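PDB 5JT8: Blo t 1 allergen from Blomia tropicalis, which is a mite allergen that probably cleaves proteins as a papain-family cysteine protease once its inhibitory propeptide is removed. Local coordinates for residues D66-E80 with S257-R270. Residues are numbered along the deposited sequence; the frame is centred on the assembly and turned at random.
With NO3 (nitrate ion), chain H.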
loop_
_atom_site.group_PDB
_atom_site.type_symbol
_atom_site.label_atom_id
_atom_site.label_comp_id
_atom_site.label_asym_id
_atom_site.label_seq_id
_atom_site.Cartn_x
_atom_site.Cartn_y
_atom_site.Cartn_z
ATOM N N ASP A 66 17.305 -3.332 17.346
ATOM C CA ASP A 66 16.368 -2.348 17.888
ATOM C C ASP A 66 15.030 -3.024 18.176
ATOM O O ASP A 66 13.976 -2.385 18.144
ATOM C CB ASP A 66 16.189 -1.172 16.922
ATOM C CG ASP A 66 15.605 0.057 17.593
ATOM O OD1 ASP A 66 16.062 0.400 18.707
ATOM O OD2 ASP A 66 14.685 0.677 17.006
ATOM N N GLY A 67 15.094 -4.326 18.456
ATOM C CA GLY A 67 13.910 -5.135 18.675
ATOM C C GLY A 67 12.923 -5.063 17.524
ATOM O O GLY A 67 11.740 -4.835 17.736
ATOM N N VAL A 68 13.408 -5.227 16.300
ATOM C CA VAL A 68 12.527 -5.256 15.141
ATOM C C VAL A 68 12.818 -6.503 14.329
ATOM O O VAL A 68 13.973 -6.817 14.048
ATOM C CB VAL A 68 12.687 -3.999 14.259
ATOM C CG1 VAL A 68 11.826 -4.113 13.022
ATOM C CG2 VAL A 68 12.329 -2.727 15.054
ATOM N N GLU A 69 11.765 -7.223 13.979
ATOM C CA GLU A 69 11.891 -8.448 13.211
ATOM C C GLU A 69 11.949 -8.156 11.716
ATOM O O GLU A 69 11.150 -7.364 11.208
ATOM C CB GLU A 69 10.717 -9.367 13.517
ATOM C CG GLU A 69 10.669 -10.632 12.689
ATOM C CD GLU A 69 9.351 -11.371 12.864
ATOM O OE1 GLU A 69 8.328 -10.701 13.132
ATOM O OE2 GLU A 69 9.337 -12.615 12.740
ATOM N N TYR A 70 12.907 -8.773 11.021
ATOM C CA TYR A 70 12.933 -8.736 9.556
ATOM C C TYR A 70 12.892 -10.155 8.996
ATOM O O TYR A 70 13.364 -11.091 9.645
ATOM C CB TYR A 70 14.167 -7.990 9.045
ATOM C CG TYR A 70 14.257 -6.581 9.565
ATOM C CD1 TYR A 70 13.511 -5.567 8.988
ATOM C CD2 TYR A 70 15.070 -6.268 10.655
ATOM C CE1 TYR A 70 13.569 -4.278 9.462
ATOM C CE2 TYR A 70 15.135 -4.972 11.139
ATOM C CZ TYR A 70 14.376 -3.983 10.537
ATOM O OH TYR A 70 14.423 -2.688 10.992
ATOM N N ALA A 71 12.319 -10.325 7.804
ATOM C CA ALA A 71 12.179 -11.665 7.229
ATOM C C ALA A 71 12.012 -11.681 5.711
ATOM O O ALA A 71 11.333 -10.824 5.131
ATOM C CB ALA A 71 11.001 -12.389 7.873
ATOM N N ILE A 72 12.656 -12.669 5.093
ATOM C CA ILE A 72 12.445 -13.050 3.701
ATOM C C ILE A 72 10.961 -13.081 3.313
ATOM O O ILE A 72 10.111 -13.482 4.110
ATOM C CB ILE A 72 13.050 -14.454 3.443
ATOM C CG1 ILE A 72 14.552 -14.442 3.717
ATOM C CG2 ILE A 72 12.748 -14.938 2.032
ATOM C CD1 ILE A 72 15.301 -13.429 2.878
ATOM N N ASN A 73 10.653 -12.653 2.092
ATOM C CA ASN A 73 9.323 -12.841 1.540
ATOM C C ASN A 73 9.377 -13.112 0.040
ATOM O O ASN A 73 10.463 -13.248 -0.542
ATOM C CB ASN A 73 8.452 -11.619 1.820
ATOM C CG ASN A 73 9.117 -10.333 1.391
ATOM O OD1 ASN A 73 9.351 -10.106 0.197
ATOM N ND2 ASN A 73 9.429 -9.477 2.364
ATOM N N GLU A 74 8.198 -13.157 -0.575
ATOM C CA GLU A 74 8.032 -13.485 -1.994
ATOM C C GLU A 74 8.886 -12.620 -2.927
ATOM O O GLU A 74 9.212 -13.026 -4.044
ATOM C CB GLU A 74 6.553 -13.351 -2.387
ATOM C CG GLU A 74 6.023 -11.918 -2.311
ATOM C CD GLU A 74 4.600 -11.774 -2.834
ATOM O OE1 GLU A 74 4.404 -11.912 -4.062
ATOM O OE2 GLU A 74 3.679 -11.526 -2.021
ATOM N N TYR A 75 9.250 -11.433 -2.460
ATOM C CA TYR A 75 9.970 -10.475 -3.286
ATOM C C TYR A 75 11.483 -10.513 -3.083
ATOM O O TYR A 75 12.213 -9.777 -3.744
ATOM C CB TYR A 75 9.472 -9.062 -2.992
ATOM C CG TYR A 75 8.012 -8.816 -3.297
ATOM C CD1 TYR A 75 7.510 -8.995 -4.584
ATOM C CD2 TYR A 75 7.141 -8.360 -2.303
ATOM C CE1 TYR A 75 6.182 -8.760 -4.869
ATOM C CE2 TYR A 75 5.814 -8.120 -2.579
ATOM C CZ TYR A 75 5.337 -8.317 -3.862
ATOM O OH TYR A 75 4.012 -8.069 -4.139
ATOM N N SER A 76 11.947 -11.359 -2.167
ATOM C CA SER A 76 13.342 -11.331 -1.709
ATOM C C SER A 76 14.375 -11.711 -2.768
ATOM O O SER A 76 15.578 -11.734 -2.493
ATOM C CB SER A 76 13.516 -12.262 -0.508
ATOM O OG SER A 76 12.715 -11.848 0.579
ATOM N N ASP A 77 13.919 -12.016 -3.974
ATOM C CA ASP A 77 14.840 -12.420 -5.023
ATOM C C ASP A 77 15.190 -11.247 -5.951
ATOM O O ASP A 77 15.972 -11.402 -6.885
ATOM C CB ASP A 77 14.260 -13.603 -5.812
ATOM C CG ASP A 77 12.917 -13.286 -6.461
ATOM O OD1 ASP A 77 12.173 -12.427 -5.935
ATOM O OD2 ASP A 77 12.601 -13.911 -7.499
ATOM N N MET A 78 14.635 -10.070 -5.676
ATOM C CA MET A 78 14.956 -8.892 -6.474
ATOM C C MET A 78 15.878 -7.942 -5.713
ATOM O O MET A 78 15.890 -7.917 -4.481
ATOM C CB MET A 78 13.680 -8.155 -6.894
ATOM C CG MET A 78 12.651 -9.032 -7.585
ATOM S SD MET A 78 11.130 -8.166 -8.040
ATOM C CE MET A 78 10.068 -9.561 -8.407
ATOM N N SER A 79 16.652 -7.156 -6.451
ATOM C CA SER A 79 17.446 -6.103 -5.837
ATOM C C SER A 79 16.537 -4.932 -5.486
ATOM O O SER A 79 15.381 -4.896 -5.901
ATOM C CB SER A 79 18.567 -5.650 -6.773
ATOM O OG SER A 79 18.040 -5.173 -7.998
ATOM N N GLU A 80 17.057 -3.973 -4.730
ATOM C CA GLU A 80 16.281 -2.795 -4.375
ATOM C C GLU A 80 15.814 -2.062 -5.635
ATOM O O GLU A 80 14.653 -1.647 -5.739
ATOM C CB GLU A 80 17.100 -1.864 -3.485
ATOM C CG GLU A 80 16.363 -0.620 -3.056
ATOM C CD GLU A 80 17.105 0.137 -1.975
ATOM O OE1 GLU A 80 16.759 1.314 -1.722
ATOM O OE2 GLU A 80 18.027 -0.456 -1.374
ATOM N N SER A 257 10.170 0.175 -1.245
ATOM C CA SER A 257 11.308 -0.661 -1.637
ATOM C C SER A 257 12.522 -0.493 -0.714
ATOM O O SER A 257 13.522 -1.198 -0.868
ATOM C CB SER A 257 11.713 -0.383 -3.092
ATOM O OG SER A 257 12.129 0.955 -3.290
ATOM N N ASN A 258 12.428 0.431 0.241
ATOM C CA ASN A 258 13.432 0.542 1.306
ATOM C C ASN A 258 13.626 -0.800 2.023
ATOM O O ASN A 258 12.648 -1.477 2.348
ATOM C CB ASN A 258 13.032 1.633 2.310
ATOM C CG ASN A 258 13.918 1.640 3.548
ATOM O OD1 ASN A 258 13.745 0.828 4.461
ATOM N ND2 ASN A 258 14.869 2.562 3.586
ATOM N N ASN A 259 14.882 -1.180 2.257
ATOM C CA ASN A 259 15.208 -2.503 2.802
ATOM C C ASN A 259 14.497 -2.822 4.103
ATOM O O ASN A 259 13.982 -3.921 4.278
ATOM C CB ASN A 259 16.716 -2.632 3.019
ATOM C CG ASN A 259 17.444 -3.074 1.774
ATOM O OD1 ASN A 259 16.964 -3.938 1.043
ATOM N ND2 ASN A 259 18.609 -2.480 1.519
ATOM N N TYR A 260 14.453 -1.851 5.006
ATOM C CA TYR A 260 13.835 -2.051 6.317
ATOM C C TYR A 260 12.325 -2.240 6.190
ATOM O O TYR A 260 11.742 -3.141 6.796
ATOM C CB TYR A 260 14.153 -0.871 7.245
ATOM C CG TYR A 260 15.636 -0.720 7.534
ATOM C CD1 TYR A 260 16.466 -0.019 6.665
ATOM C CD2 TYR A 260 16.209 -1.287 8.667
ATOM C CE1 TYR A 260 17.823 0.118 6.919
ATOM C CE2 TYR A 260 17.566 -1.164 8.924
ATOM C CZ TYR A 260 18.367 -0.458 8.048
ATOM O OH TYR A 260 19.716 -0.324 8.296
ATOM N N PHE A 261 11.684 -1.390 5.405
ATOM C CA PHE A 261 10.251 -1.538 5.210
ATOM C C PHE A 261 9.955 -2.822 4.442
ATOM O O PHE A 261 9.038 -3.571 4.788
ATOM C CB PHE A 261 9.656 -0.336 4.473
ATOM C CG PHE A 261 8.171 -0.413 4.351
ATOM C CD1 PHE A 261 7.357 0.004 5.401
ATOM C CD2 PHE A 261 7.582 -0.963 3.220
ATOM C CE1 PHE A 261 5.985 -0.085 5.308
ATOM C CE2 PHE A 261 6.213 -1.069 3.124
ATOM C CZ PHE A 261 5.409 -0.624 4.163
ATOM N N ARG A 262 10.746 -3.063 3.398
ATOM C CA ARG A 262 10.626 -4.257 2.554
ATOM C C ARG A 262 10.507 -5.555 3.345
ATOM O O ARG A 262 9.629 -6.389 3.087
ATOM C CB ARG A 262 11.834 -4.335 1.620
ATOM C CG ARG A 262 11.816 -5.449 0.608
ATOM C CD ARG A 262 12.966 -5.263 -0.379
ATOM N NE ARG A 262 13.122 -6.420 -1.251
ATOM C CZ ARG A 262 14.039 -6.525 -2.204
ATOM N NH1 ARG A 262 14.896 -5.535 -2.422
ATOM N NH2 ARG A 262 14.097 -7.629 -2.938
ATOM N N ASN A 263 11.382 -5.719 4.324
ATOM C CA ASN A 263 11.463 -6.981 5.046
ATOM C C ASN A 263 10.841 -6.940 6.419
ATOM O O ASN A 263 11.033 -7.864 7.210
ATOM C CB ASN A 263 12.917 -7.413 5.165
ATOM C CG ASN A 263 13.504 -7.781 3.835
ATOM O OD1 ASN A 263 13.243 -8.865 3.314
ATOM N ND2 ASN A 263 14.290 -6.876 3.262
ATOM N N LEU A 264 10.094 -5.871 6.694
ATOM C CA LEU A 264 9.493 -5.671 8.012
ATOM C C LEU A 264 8.640 -6.853 8.467
ATOM O O LEU A 264 7.820 -7.360 7.705
ATOM C CB LEU A 264 8.642 -4.399 8.010
ATOM C CG LEU A 264 8.050 -3.943 9.343
ATOM C CD1 LEU A 264 9.152 -3.773 10.381
ATOM C CD2 LEU A 264 7.289 -2.630 9.158
ATOM N N GLY A 265 8.860 -7.296 9.705
ATOM C CA GLY A 265 7.966 -8.225 10.378
ATOM C C GLY A 265 7.327 -7.535 11.579
ATOM O O GLY A 265 6.753 -6.454 11.446
ATOM N N ASN A 266 7.430 -8.151 12.754
ATOM C CA ASN A 266 7.011 -7.514 14.003
ATOM C C ASN A 266 7.943 -6.375 14.428
ATOM O O ASN A 266 9.126 -6.364 14.070
ATOM C CB ASN A 266 6.943 -8.548 15.132
ATOM C CG ASN A 266 5.716 -9.443 15.041
ATOM O OD1 ASN A 266 4.621 -9.058 15.452
ATOM N ND2 ASN A 266 5.900 -10.650 14.520
ATOM N N GLY A 267 7.415 -5.433 15.211
ATOM C CA GLY A 267 8.225 -4.368 15.789
ATOM C C GLY A 267 7.905 -2.983 15.249
ATOM O O GLY A 267 7.137 -2.835 14.293
ATOM N N VAL A 268 8.471 -1.952 15.867
ATOM C CA VAL A 268 8.256 -0.598 15.372
ATOM C C VAL A 268 9.497 -0.098 14.649
ATOM O O VAL A 268 10.571 0.041 15.239
ATOM C CB VAL A 268 7.898 0.393 16.493
ATOM C CG1 VAL A 268 7.720 1.784 15.895
ATOM C CG2 VAL A 268 6.638 -0.054 17.197
ATOM N N LEU A 269 9.341 0.149 13.360
ATOM C CA LEU A 269 10.419 0.661 12.539
ATOM C C LEU A 269 10.725 2.101 12.915
ATOM O O LEU A 269 9.925 3.002 12.651
ATOM C CB LEU A 269 10.046 0.551 11.055
ATOM C CG LEU A 269 11.199 0.652 10.057
ATOM C CD1 LEU A 269 12.286 -0.380 10.391
ATOM C CD2 LEU A 269 10.684 0.452 8.637
ATOM N N ARG A 270 11.880 2.309 13.537
ATOM C CA ARG A 270 12.330 3.637 13.939
ATOM C C ARG A 270 13.541 4.083 13.125
ATOM O O ARG A 270 14.287 3.251 12.608
ATOM C CB ARG A 270 12.708 3.669 15.427
ATOM C CG ARG A 270 11.576 3.450 16.406
ATOM C CD ARG A 270 12.030 3.825 17.820
ATOM N NE ARG A 270 13.257 3.132 18.187
ATOM C CZ ARG A 270 13.926 3.337 19.320
ATOM N NH1 ARG A 270 13.485 4.224 20.206
ATOM N NH2 ARG A 270 15.034 2.653 19.566
HETATM N N NO3 H . 17.219 4.624 5.799
HETATM O O1 NO3 H . 17.483 5.230 6.884
HETATM O O2 NO3 H . 16.639 5.251 4.863
HETATM O O3 NO3 H . 17.532 3.405 5.642
HETATM O O HOH W 1 11.610 -0.532 17.709
HETATM O O HOH W 2 13.972 0.375 14.390
HETATM O O HOH W 3 8.783 -9.382 5.468
HETATM O O HOH W 4 11.726 -8.664 -0.506
HETATM O O HOH W 5 13.750 -9.353 0.789
HETATM O O HOH W 6 14.576 2.270 -3.441
#
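Tyr70 of the propeptide packs against Asn263 and Tyr260 of the mature domain, and its side chain meets a partner at each step outward. CB lies 3.6 Å from Asn263 O, and CG remains near the same oxygen. CD1 and CE1 pass Tyr260 O in the plane of the ring, and at the tip OH meets both Leu269 CD1 and Tyr260 CD2 at 3.2 Å. With CG anti to the carbonyl carbon (chi1 -58°), the ring's edge lies against the backbone of Tyr260 and Asn263. Tyr260 turns its edge toward the Tyr70 face in an offset edge-to-face pair, planes 73° apart. Trp58 of helix 42-62 packs edge-to-face with Tyr260 as well.

Here the backbones meet at one isolated beta bridge, Tyr70 with Leu264, carried by the bonds Gly265 N to Glu69 O and Ala71 N to Asn263 O; just beyond it Glu69 N donates to Asn266 O (2.8 Å). This is consistent with 257-270 containing the prosegment-binding loop of papain-like zymogens, against which the I29 propeptide lies. Glu69 OE1 is gripped twice by one residue: Asn266 N meets it on the anti side at 2.7 Å and Asn266 ND2 on the syn side.

Toward helix 80-88, Arg262 runs fully extended from CG to NE. Its NH2 donates to Tyr75 O at 3.0 Å, from the face opposite that used by Met78 N; its distance to Met78 O is doubtfully short. The guanidinium thus joins two overlapping type I turns, Asn73 to Ser76 and Tyr75 to Met78, directly at Tyr75 O and, from NE, through a water that donates to Asn73 OD1. At the far end Arg270 takes Asp66 side-on, NE to OD2 at 3.1 Å and NH2 to OD1, with the carboxylate and guanidinium 11° from coplanar.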